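Local coordinates for microcompartments protein (Halothece sp. PCC 7418, PDB 5VGU) that probably forms hexameric tiles of the beta-carboxysome shell, as a CcmK4 protein of the bacterial microcompartment (BMC) family, at residues S8-G13 and I36-A41; A19-M24 and F43-R48. All blocks are in the same frame, centred on the assembly; numbering follows the deposited sequence.

In the fold
Both contacts belong to one BMC domain and reach the same antiparallel sheet. Both are buried, contact 2 near the chain centre (centres about 4 Å apart) and contact 1 further out (about 12 Å), beside the subunit interfaces. Contact 1 is polar and joins the end of strand 5-12 to the turn after strand 30-39, with strand 42-49 lying between these two strands. Contact 2 is apolar and packs helix 14-27 on strand 42-49. They meet at T44, whose backbone O accepts a probable hydrogen bond from the N of I36 and whose OG1 is hydrogen-bonded to OE1 of E10. Both contacts also touch the third subunit.

Contact 1 (S8-G13 and I36-A41); sequences SLETKG and IRAGSA
The backbone of G13 meets that of A41 directly: G13 N donates to A41 O at 2.7 Å, with an N-H...O angle of 160°. The two segments are not sheet neighbours, and E10 and A38 stand 8.6 Å apart at their CA atoms. The backbones come closest at their C-terminal ends, with 5.3 Å between the CA atoms of G13 and A41. K12 makes the second bond. Its CG lies anti to the backbone N (chi1 -172°), and the chain bends at chi2 to bring the amine over to the turn. NZ then donates to S40 O at 2.8 Å, tilted 20° from the carbonyl plane. The methylenes CD and CE run past the same carbonyl, with CE 3.5 Å from S40 O. Two successive carbonyls of the turn, those of S40 and A41, are thus taken up by two successive residues, K12 and G13. T11 braces the glycine from its own side, as OG1 donates to G13 O at 2.8 Å. G13 has a positive phi where the strand passes into helix 14-27. E10 adds a looser touch, its OE2 lying 4.2 Å from the methyl CB of A38. The carboxylate has stronger partners outside these segments: OE2 forms a salt bridge with R42, while OE1 bonds to the backbone N of F14 of the second subunit. This carboxylate therefore ties its own sheet to a second subunit of the same hexamer. S40 packs on S40 of the third subunit. The contact thus joins the end of strand 5-12 of the BMC domain to the turn linking strands 30-39 and 42-49, beside the subunit interfaces. Strand 42-49 is the sheet neighbour of both strands, strand 72-79 flanks 5-12 on its other edge, and helix 14-27 begins directly after G13.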
# COMPACT_ATOMS: atom_id res chain seq x y z
N SER A 8 16.35 -5.67 -14.60
CA SER A 8 15.20 -5.14 -13.91
C SER A 8 14.95 -3.73 -14.40
O SER A 8 15.88 -2.92 -14.49
CB SER A 8 15.42 -5.15 -12.38
OG SER A 8 14.26 -4.65 -11.71
N LEU A 9 13.69 -3.44 -14.67
CA LEU A 9 13.25 -2.16 -15.19
C LEU A 9 11.98 -1.75 -14.48
O LEU A 9 11.08 -2.58 -14.28
CB LEU A 9 13.05 -2.26 -16.71
CG LEU A 9 12.55 -1.04 -17.47
CD1 LEU A 9 13.09 -1.08 -18.89
CD2 LEU A 9 11.03 -0.99 -17.49
N GLU A 10 11.87 -0.47 -14.13
CA GLU A 10 10.75 0.03 -13.35
C GLU A 10 10.20 1.28 -14.02
O GLU A 10 10.96 2.20 -14.35
CB GLU A 10 11.21 0.31 -11.90
CG GLU A 10 10.15 0.73 -10.92
CD GLU A 10 10.68 0.75 -9.49
OE1 GLU A 10 11.29 -0.26 -9.06
OE2 GLU A 10 10.48 1.78 -8.80
N THR A 11 8.87 1.32 -14.21
CA THR A 11 8.20 2.44 -14.85
C THR A 11 7.20 3.09 -13.90
O THR A 11 6.71 2.49 -12.95
CB THR A 11 7.44 2.01 -16.12
OG1 THR A 11 6.38 1.10 -15.77
CG2 THR A 11 8.36 1.34 -17.13
N LYS A 12 6.86 4.34 -14.21
CA LYS A 12 5.68 4.97 -13.66
C LYS A 12 4.49 4.54 -14.52
O LYS A 12 4.45 4.83 -15.72
CB LYS A 12 5.83 6.49 -13.65
CG LYS A 12 4.72 7.23 -12.90
CD LYS A 12 4.82 7.03 -11.40
CE LYS A 12 4.06 8.10 -10.65
NZ LYS A 12 4.44 8.14 -9.21
N GLY A 13 3.55 3.83 -13.91
CA GLY A 13 2.37 3.34 -14.61
C GLY A 13 2.56 1.94 -15.15
O GLY A 13 3.67 1.53 -15.53
N ILE A 36 6.64 -6.62 -9.93
CA ILE A 36 6.39 -6.10 -8.59
C ILE A 36 5.54 -4.85 -8.70
O ILE A 36 5.87 -3.95 -9.48
CB ILE A 36 7.70 -5.75 -7.83
CG1 ILE A 36 8.74 -6.86 -7.92
CG2 ILE A 36 7.39 -5.40 -6.37
CD1 ILE A 36 10.10 -6.45 -7.31
N ARG A 37 4.49 -4.75 -7.88
CA ARG A 37 3.85 -3.47 -7.61
C ARG A 37 4.67 -2.77 -6.54
O ARG A 37 4.63 -3.16 -5.37
CB ARG A 37 2.42 -3.65 -7.12
CG ARG A 37 1.50 -4.30 -8.07
CD ARG A 37 0.06 -4.12 -7.57
NE ARG A 37 -0.10 -4.65 -6.22
CZ ARG A 37 -1.21 -4.55 -5.50
NH1 ARG A 37 -2.29 -3.94 -5.99
NH2 ARG A 37 -1.25 -5.08 -4.28
N ALA A 38 5.41 -1.73 -6.92
CA ALA A 38 6.37 -1.12 -6.02
C ALA A 38 5.74 -0.06 -5.13
O ALA A 38 6.40 0.41 -4.19
CB ALA A 38 7.54 -0.51 -6.80
N GLY A 39 4.49 0.29 -5.39
CA GLY A 39 3.84 1.42 -4.78
C GLY A 39 4.03 2.69 -5.60
O GLY A 39 4.91 2.79 -6.46
N SER A 40 3.16 3.66 -5.32
CA SER A 40 3.18 4.96 -6.00
C SER A 40 3.04 4.81 -7.51
O SER A 40 3.64 5.57 -8.28
CB SER A 40 4.45 5.73 -5.64
OG SER A 40 4.41 6.07 -4.27
N ALA A 41 2.23 3.84 -7.93
CA ALA A 41 1.96 3.54 -9.33
C ALA A 41 3.22 3.19 -10.10
O ALA A 41 3.26 3.33 -11.32
CB ALA A 41 1.21 4.68 -10.04

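Contact 2 (A19-M24 and F43-R48); sequences AAADAM and FTIIIR
The CD1 methyl of I45 rests on the helix at A21, 3.6 Å from its backbone N and 3.8 Å from its CB. The CB of A20 touches the same methyl at 4.0 Å. M24, one turn further on, brings its sulfur to this spot: SD lies 3.7 Å from I45 CD1, the two side chains meeting tip to tip. The same SD lies 3.9 Å from CG2 of I47, so it bridges two isoleucines on one face of the strand. Small alanines let the helix come close at I45. Near I47, where the backbones stand further apart, the longer methionine makes the contact. In both isoleucines CG1 sits between the backbone N and the carbonyl carbon (chi1 48° in I45), and in I45 this carries CD1 out to the helix. Helix 14-27 and strand 42-49 run nearly parallel here, with axes 9.6 Å apart and 11° between their directions. This is the alpha/beta layering of the BMC fold, in which helices cover one face of the antiparallel sheet. Around this layer, L9 of strand 5-12 packs on A20, and M58 of helix 51-65 packs on M24. A57 of that helix touches I47. Further out, the helix also meets the third subunit, where H83 N donates to OD1 of D22.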
# COMPACT_ATOMS: atom_id res chain seq x y z
N ALA A 19 4.47 -2.44 -22.08
CA ALA A 19 5.21 -2.17 -23.32
C ALA A 19 6.65 -2.66 -23.23
O ALA A 19 7.17 -3.28 -24.18
CB ALA A 19 5.18 -0.68 -23.62
N ALA A 20 7.34 -2.37 -22.12
CA ALA A 20 8.73 -2.77 -21.98
C ALA A 20 8.88 -4.29 -21.95
O ALA A 20 9.79 -4.85 -22.57
CB ALA A 20 9.36 -2.15 -20.72
N ALA A 21 8.00 -4.97 -21.20
CA ALA A 21 8.10 -6.43 -21.08
C ALA A 21 7.95 -7.10 -22.43
O ALA A 21 8.70 -8.03 -22.77
CB ALA A 21 7.03 -6.96 -20.12
N ASP A 22 6.98 -6.65 -23.22
CA ASP A 22 6.75 -7.26 -24.53
C ASP A 22 7.94 -7.04 -25.45
O ASP A 22 8.38 -7.96 -26.15
CB ASP A 22 5.47 -6.69 -25.13
CG ASP A 22 5.02 -7.46 -26.34
OD1 ASP A 22 4.65 -8.66 -26.22
OD2 ASP A 22 5.06 -6.85 -27.43
N ALA A 23 8.51 -5.83 -25.45
CA ALA A 23 9.69 -5.58 -26.29
C ALA A 23 10.87 -6.44 -25.85
O ALA A 23 11.61 -6.96 -26.69
CB ALA A 23 10.05 -4.10 -26.25
N MET A 24 11.05 -6.60 -24.54
CA MET A 24 12.20 -7.36 -24.04
C MET A 24 12.17 -8.79 -24.54
O MET A 24 13.16 -9.28 -25.11
CB MET A 24 12.20 -7.33 -22.51
CG MET A 24 12.66 -6.04 -21.91
SD MET A 24 12.31 -6.03 -20.13
CE MET A 24 13.47 -4.81 -19.54
N PHE A 43 5.88 0.13 -11.24
CA PHE A 43 5.85 -1.30 -11.51
C PHE A 43 7.24 -1.73 -11.96
O PHE A 43 7.88 -1.03 -12.76
CB PHE A 43 4.82 -1.65 -12.58
CG PHE A 43 3.39 -1.40 -12.15
CD1 PHE A 43 2.84 -0.15 -12.24
CD2 PHE A 43 2.64 -2.43 -11.64
CE1 PHE A 43 1.54 0.09 -11.83
CE2 PHE A 43 1.31 -2.20 -11.25
CZ PHE A 43 0.78 -0.95 -11.34
N THR A 44 7.71 -2.85 -11.43
CA THR A 44 9.02 -3.40 -11.73
C THR A 44 8.85 -4.71 -12.49
O THR A 44 8.04 -5.55 -12.09
CB THR A 44 9.83 -3.68 -10.44
OG1 THR A 44 9.71 -2.59 -9.53
CG2 THR A 44 11.28 -3.94 -10.74
N ILE A 45 9.63 -4.92 -13.54
CA ILE A 45 9.66 -6.22 -14.20
C ILE A 45 11.08 -6.77 -14.13
O ILE A 45 12.05 -6.01 -14.07
CB ILE A 45 9.15 -6.18 -15.65
CG1 ILE A 45 9.80 -5.03 -16.44
CG2 ILE A 45 7.61 -6.09 -15.66
CD1 ILE A 45 9.47 -5.04 -17.91
N ILE A 46 11.19 -8.10 -14.17
CA ILE A 46 12.45 -8.81 -14.01
C ILE A 46 12.57 -9.83 -15.14
O ILE A 46 11.68 -10.67 -15.33
CB ILE A 46 12.55 -9.52 -12.64
CG1 ILE A 46 12.43 -8.50 -11.49
CG2 ILE A 46 13.87 -10.26 -12.53
CD1 ILE A 46 11.03 -8.35 -11.00
N ILE A 47 13.68 -9.79 -15.84
CA ILE A 47 13.96 -10.77 -16.88
C ILE A 47 15.24 -11.51 -16.51
O ILE A 47 16.08 -10.99 -15.78
CB ILE A 47 14.10 -10.17 -18.30
CG1 ILE A 47 15.17 -9.07 -18.32
CG2 ILE A 47 12.78 -9.62 -18.78
CD1 ILE A 47 15.55 -8.60 -19.72
N ARG A 48 15.37 -12.73 -17.03
CA ARG A 48 16.58 -13.53 -16.89
C ARG A 48 17.00 -14.05 -18.25
O ARG A 48 16.17 -14.33 -19.12
CB ARG A 48 16.37 -14.72 -15.96
CG ARG A 48 15.90 -14.35 -14.54
CD ARG A 48 16.97 -13.57 -13.75
NE ARG A 48 18.17 -14.36 -13.53
CZ ARG A 48 18.37 -15.24 -12.56
NH1 ARG A 48 17.43 -15.48 -11.65
NH2 ARG A 48 19.51 -15.91 -12.51